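Local coordinates for protein alkaline phosphatase (Antarctic bacterium, PDB 2W5V) that probably hydrolyses phosphate monoesters at alkaline pH, as alkaline phosphatases do, at an active site that holds zinc and magnesium ions, at residues E218-T222 against Q257-G261; T222-G228 against S272-D276. The protein carries 1 engineered substitution. One frame throughout, in Å; residues are numbered along the deposited sequence.

Contact 1: residues E218-T222 against Q257-G261; sequences EAMPT and QIDWG. With ZN (zinc ion), chain G.
Gln257 reaches across to the loop 218-222 with its amide, and its NE2 gives a hydrogen bond of 3.0 Å to Met220 O. The donor lies above the carbonyl plane, 47° out of it, whereas the oxygen sits close to the plane of the Gln257 amide. Gln257 OE1 rests 3.4 Å from the methyl CG2 of Thr222, and the two side chains cross at about a right angle. Beside this amide, Ala219 CB meets the rim of the Trp260 indole, 3.4 Å from CH2 and in the plane of the ring; a small methyl suits this place, where the chain passes the ring edge-on. Gln257 CG lies over one face of the indole, offset toward its rim, 3.4 Å above the plane. A long side chain is needed here: extended beyond CG (chi2 -169°), the glutamine carries its buried amide to the loop. Further bonds fix its rotation: Tyr269 OH to OE1, and NE2 to Thr130 O. Asp259 turns to the metal side, binding the active-site zinc ion through OD2 at 2.3 Å and OD1 at 2.6 Å, alongside His263, His337, the phosphorylated Ser84 and a water. The Trp260 side chain comes within about 4 Å of that of the engineered Asp135. The contact joins the loop after strand 210-214 to helix 258-263, just after strand 249-255 of the central sheet, with helix 267-291 alongside through Tyr269 and Glu273.

Contact 2: residues T222-G228 against S272-D276; sequences TMEKGRG and SEIND
Arg227 and Glu273 meet in the dense part of this contact, where NH1 and NH2 of the guanidinium both close on Glu273 OE1, NH2 at 2.8 Å. The oxygen lies in the guanidinium plane, although the carboxylate is turned 60° against it. NH2 has a second acceptor, Asp276 OD2 at 3.0 Å, which it meets from above that carboxylate's plane. A water accepts from the remaining N-H, at Arg227 NE, and donates to Asp276 OD2 and Gly228 O. Arginine suits a buried place between two acids because its flat end offers several N-H groups at once; the chain runs out with CG anti to the backbone N (chi1 -173°) and bends at chi3, and NH1 also turns to Pro221 O. A lysine in its place would probably leave one of the two carboxylates without its cationic mate, since a single ammonium could hardly replace all these grips. Glu273 and Asp276, three residues apart, project from the same side of helix 267-291, so the salt-bridge network ties the loop leading to helix 230-242 to one face of a long helix. Glu273 OE2 takes Met223 N on its syn lone pair, at 2.9 Å and almost perfectly straight (179°). Met223 then folds its flexible chain over the helix, SD 3.6 Å from Asp276 CG. Gly226 suits the loop's turn, where a side chain would jam against the preceding carbonyl oxygen. Toward the surface the fit is looser: a water accepts from Glu224 N and donates to Glu273 OE2 and Ser272 OG, which also bonds back to Ser268 O in its own helix. Glu224, exposed, only brushes Ser272, CG to OG 3.8 Å, and sends its carboxylate on to Ser268, a ligand of an outlying magnesium ion.

Both contacts clamp the same long loop, 218-228, onto successive helices: contact 1 onto the start of helix 258-263, contact 2 onto helix 267-291, which follows it in the chain. Both are partly buried, but contact 1 lies nearer the centre of the chain and includes a zinc ligand, while contact 2 lies farther from the centre and has the exposed Glu224 at its rim. Their chemistry differs accordingly: a neutral amide and an indole rim in the first, paired charges and bridging waters in the second. They share Thr222 and are bridged by Arg227, whose NH1 packs 3.7 Å from Gln257 NE2, while Gln257 CB lies 3.6 Å from Glu273 OE1.

Contact 1: residues E218-T222 against Q257-G261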
loop_
_atom_site.group_PDB
_atom_site.type_symbol
_atom_site.label_atom_id
_atom_site.label_comp_id
_atom_site.label_asym_id
_atom_site.label_seq_id
_atom_site.Cartn_x
_atom_site.Cartn_y
_atom_site.Cartn_z
ATOM N N GLU B 218 12.464 -26.393 -16.404
ATOM C CA GLU B 218 11.260 -25.894 -15.753
ATOM C C GLU B 218 11.460 -24.424 -15.370
ATOM O O GLU B 218 11.660 -23.584 -16.241
ATOM C CB GLU B 218 10.912 -26.759 -14.541
ATOM C CG GLU B 218 10.593 -28.212 -14.908
ATOM C CD GLU B 218 9.215 -28.371 -15.525
ATOM O OE1 GLU B 218 9.035 -29.257 -16.395
ATOM O OE2 GLU B 218 8.304 -27.606 -15.143
ATOM N N ALA B 219 11.429 -24.103 -14.081
ATOM C CA ALA B 219 11.668 -22.726 -13.670
ATOM C C ALA B 219 13.151 -22.405 -13.787
ATOM O O ALA B 219 13.992 -23.302 -13.720
ATOM C CB ALA B 219 11.192 -22.500 -12.237
ATOM N N MET B 220 13.468 -21.125 -13.958
ATOM C CA MET B 220 14.851 -20.667 -13.857
ATOM C C MET B 220 15.331 -20.901 -12.432
ATOM O O MET B 220 14.516 -21.060 -11.520
ATOM C CB MET B 220 14.955 -19.175 -14.172
ATOM C CG MET B 220 14.455 -18.791 -15.558
ATOM S SD MET B 220 15.572 -19.395 -16.829
ATOM C CE MET B 220 17.057 -18.469 -16.426
ATOM N N PRO B 221 16.655 -20.917 -12.231
ATOM C CA PRO B 221 17.215 -21.076 -10.883
ATOM C C PRO B 221 16.730 -19.959 -9.960
ATOM O O PRO B 221 16.374 -18.885 -10.448
ATOM C CB PRO B 221 18.727 -20.948 -11.116
ATOM C CG PRO B 221 18.916 -21.371 -12.548
ATOM C CD PRO B 221 17.698 -20.887 -13.274
ATOM N N THR B 222 16.703 -20.199 -8.651
ATOM C CA THR B 222 16.447 -19.108 -7.711
ATOM C C THR B 222 17.657 -18.182 -7.704
ATOM O O THR B 222 18.722 -18.547 -8.202
ATOM C CB THR B 222 16.190 -19.607 -6.271
ATOM O OG1 THR B 222 17.350 -20.297 -5.771
ATOM C CG2 THR B 222 14.976 -20.530 -6.233
ATOM N N GLN B 257 9.125 -15.503 -8.962
ATOM C CA GLN B 257 9.361 -16.389 -7.824
ATOM C C GLN B 257 9.176 -15.744 -6.458
ATOM O O GLN B 257 9.334 -16.406 -5.427
ATOM C CB GLN B 257 10.728 -17.070 -7.931
ATOM C CG GLN B 257 10.878 -17.884 -9.208
ATOM C CD GLN B 257 12.100 -18.769 -9.207
ATOM O OE1 GLN B 257 12.571 -19.198 -8.151
ATOM N NE2 GLN B 257 12.626 -19.050 -10.392
ATOM N N ILE B 258 8.828 -14.460 -6.444
ATOM C CA ILE B 258 8.480 -13.813 -5.193
ATOM C C ILE B 258 7.324 -14.584 -4.550
ATOM O O ILE B 258 7.291 -14.805 -3.335
ATOM C CB ILE B 258 8.082 -12.345 -5.417
ATOM C CG1 ILE B 258 9.262 -11.569 -6.022
ATOM C CG2 ILE B 258 7.633 -11.717 -4.101
ATOM C CD1 ILE B 258 8.860 -10.288 -6.763
ATOM N N ASP B 259 6.385 -15.007 -5.384
ATOM C CA ASP B 259 5.222 -15.778 -4.947
ATOM C C ASP B 259 5.644 -17.086 -4.260
ATOM O O ASP B 259 5.084 -17.483 -3.240
ATOM C CB ASP B 259 4.345 -16.068 -6.173
ATOM C CG ASP B 259 3.100 -16.877 -5.838
ATOM O OD1 ASP B 259 2.321 -16.457 -4.968
ATOM O OD2 ASP B 259 2.894 -17.931 -6.463
ATOM N N TRP B 260 6.651 -17.748 -4.818
ATOM C CA TRP B 260 7.078 -19.042 -4.298
ATOM C C TRP B 260 7.742 -18.920 -2.923
ATOM O O TRP B 260 7.547 -19.769 -2.057
ATOM C CB TRP B 260 7.992 -19.747 -5.305
ATOM C CG TRP B 260 7.384 -19.816 -6.693
ATOM C CD1 TRP B 260 6.106 -19.472 -7.047
ATOM C CD2 TRP B 260 8.018 -20.281 -7.894
ATOM N NE1 TRP B 260 5.914 -19.678 -8.394
ATOM C CE2 TRP B 260 7.069 -20.172 -8.938
ATOM C CE3 TRP B 260 9.295 -20.773 -8.189
ATOM C CZ2 TRP B 260 7.359 -20.538 -10.255
ATOM C CZ3 TRP B 260 9.581 -21.137 -9.500
ATOM C CH2 TRP B 260 8.615 -21.019 -10.516
ATOM N N GLY B 261 8.509 -17.856 -2.723
ATOM C CA GLY B 261 9.050 -17.550 -1.410
ATOM C C GLY B 261 7.933 -17.355 -0.398
ATOM O O GLY B 261 8.028 -17.824 0.739
HETATM ZN ZN ZN G . 0.809 -18.412 -5.681
HETATM O O HOH W 1 0.684 -20.523 -7.154
#

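Contact 2: residues T222-G228 against S272-D276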
loop_
_atom_site.group_PDB
_atom_site.type_symbol
_atom_site.label_atom_id
_atom_site.label_comp_id
_atom_site.label_asym_id
_atom_site.label_seq_id
_atom_site.Cartn_x
_atom_site.Cartn_y
_atom_site.Cartn_z
ATOM N N THR B 222 16.703 -20.199 -8.651
ATOM C CA THR B 222 16.447 -19.108 -7.711
ATOM C C THR B 222 17.657 -18.182 -7.704
ATOM O O THR B 222 18.722 -18.547 -8.202
ATOM C CB THR B 222 16.190 -19.607 -6.271
ATOM O OG1 THR B 222 17.350 -20.297 -5.771
ATOM C CG2 THR B 222 14.976 -20.530 -6.233
ATOM N N MET B 223 17.496 -16.985 -7.152
ATOM C CA MET B 223 18.627 -16.077 -6.978
ATOM C C MET B 223 19.673 -16.746 -6.087
ATOM O O MET B 223 20.877 -16.656 -6.339
ATOM C CB MET B 223 18.176 -14.761 -6.339
ATOM C CG MET B 223 17.343 -13.854 -7.245
ATOM S SD MET B 223 18.183 -13.473 -8.803
ATOM C CE MET B 223 19.591 -12.512 -8.218
ATOM N N GLU B 224 19.201 -17.425 -5.047
ATOM C CA GLU B 224 20.100 -18.051 -4.081
ATOM C C GLU B 224 20.882 -19.201 -4.718
ATOM O O GLU B 224 21.901 -19.641 -4.182
ATOM C CB GLU B 224 19.335 -18.520 -2.836
ATOM C CG GLU B 224 18.846 -17.373 -1.940
ATOM C CD GLU B 224 18.079 -17.845 -0.709
ATOM O OE1 GLU B 224 17.470 -18.929 -0.756
ATOM O OE2 GLU B 224 18.079 -17.128 0.309
ATOM N N LYS B 225 20.407 -19.682 -5.864
ATOM C CA LYS B 225 21.104 -20.735 -6.591
ATOM C C LYS B 225 21.856 -20.176 -7.793
ATOM O O LYS B 225 22.274 -20.927 -8.665
ATOM C CB LYS B 225 20.131 -21.822 -7.040
ATOM C CG LYS B 225 19.625 -22.708 -5.921
ATOM C CD LYS B 225 20.687 -23.707 -5.502
ATOM C CE LYS B 225 20.170 -24.641 -4.419
ATOM N NZ LYS B 225 21.219 -25.603 -3.966
ATOM N N GLY B 226 22.008 -18.857 -7.840
ATOM C CA GLY B 226 22.870 -18.224 -8.824
ATOM C C GLY B 226 22.243 -17.835 -10.152
ATOM O O GLY B 226 22.908 -17.876 -11.179
ATOM N N ARG B 227 20.971 -17.445 -10.148
ATOM C CA ARG B 227 20.346 -16.979 -11.386
ATOM C C ARG B 227 21.005 -15.687 -11.863
ATOM O O ARG B 227 21.046 -15.404 -13.053
ATOM C CB ARG B 227 18.840 -16.766 -11.209
ATOM C CG ARG B 227 18.109 -16.444 -12.518
ATOM C CD ARG B 227 16.606 -16.309 -12.332
ATOM N NE ARG B 227 16.217 -15.124 -11.561
ATOM C CZ ARG B 227 15.488 -15.163 -10.450
ATOM N NH1 ARG B 227 15.068 -16.330 -9.972
ATOM N NH2 ARG B 227 15.175 -14.038 -9.817
ATOM N N GLY B 228 21.520 -14.898 -10.931
ATOM C CA GLY B 228 22.147 -13.644 -11.301
ATOM C C GLY B 228 21.162 -12.691 -11.954
ATOM O O GLY B 228 19.958 -12.774 -11.704
ATOM N N SER B 272 15.303 -12.113 -1.546
ATOM C CA SER B 272 16.268 -12.100 -2.641
ATOM C C SER B 272 15.552 -11.970 -3.987
ATOM O O SER B 272 16.060 -11.323 -4.909
ATOM C CB SER B 272 17.184 -13.335 -2.614
ATOM O OG SER B 272 16.446 -14.541 -2.653
ATOM N N GLU B 273 14.372 -12.572 -4.102
ATOM C CA GLU B 273 13.646 -12.509 -5.368
ATOM C C GLU B 273 13.097 -11.101 -5.627
ATOM O O GLU B 273 13.153 -10.603 -6.751
ATOM C CB GLU B 273 12.528 -13.555 -5.429
ATOM C CG GLU B 273 13.006 -15.023 -5.380
ATOM C CD GLU B 273 13.908 -15.417 -6.552
ATOM O OE1 GLU B 273 13.631 -15.002 -7.695
ATOM O OE2 GLU B 273 14.892 -16.160 -6.336
ATOM N N ILE B 274 12.572 -10.448 -4.599
ATOM C CA ILE B 274 12.018 -9.117 -4.831
ATOM C C ILE B 274 13.128 -8.076 -4.976
ATOM O O ILE B 274 12.961 -7.086 -5.680
ATOM C CB ILE B 274 10.962 -8.693 -3.790
ATOM C CG1 ILE B 274 10.225 -7.441 -4.286
ATOM C CG2 ILE B 274 11.598 -8.453 -2.442
ATOM C CD1 ILE B 274 9.022 -7.058 -3.456
ATOM N N ASN B 275 14.264 -8.307 -4.322
ATOM C CA ASN B 275 15.432 -7.461 -4.548
ATOM C C ASN B 275 15.864 -7.496 -6.019
ATOM O O ASN B 275 16.222 -6.466 -6.594
ATOM C CB ASN B 275 16.596 -7.863 -3.636
ATOM C CG ASN B 275 16.473 -7.272 -2.235
ATOM O OD1 ASN B 275 15.577 -6.470 -1.960
ATOM N ND2 ASN B 275 17.379 -7.662 -1.346
ATOM N N ASP B 276 15.836 -8.688 -6.614
ATOM C CA ASP B 276 16.144 -8.858 -8.036
ATOM C C ASP B 276 15.119 -8.117 -8.903
ATOM O O ASP B 276 15.479 -7.442 -9.873
ATOM C CB ASP B 276 16.170 -10.349 -8.402
ATOM C CG ASP B 276 16.404 -10.583 -9.882
ATOM O OD1 ASP B 276 17.463 -10.158 -10.391
ATOM O OD2 ASP B 276 15.525 -11.192 -10.537
HETATM O O HOH W 2 16.356 -16.867 -4.134
HETATM O O HOH W 3 17.223 -12.557 -12.299
#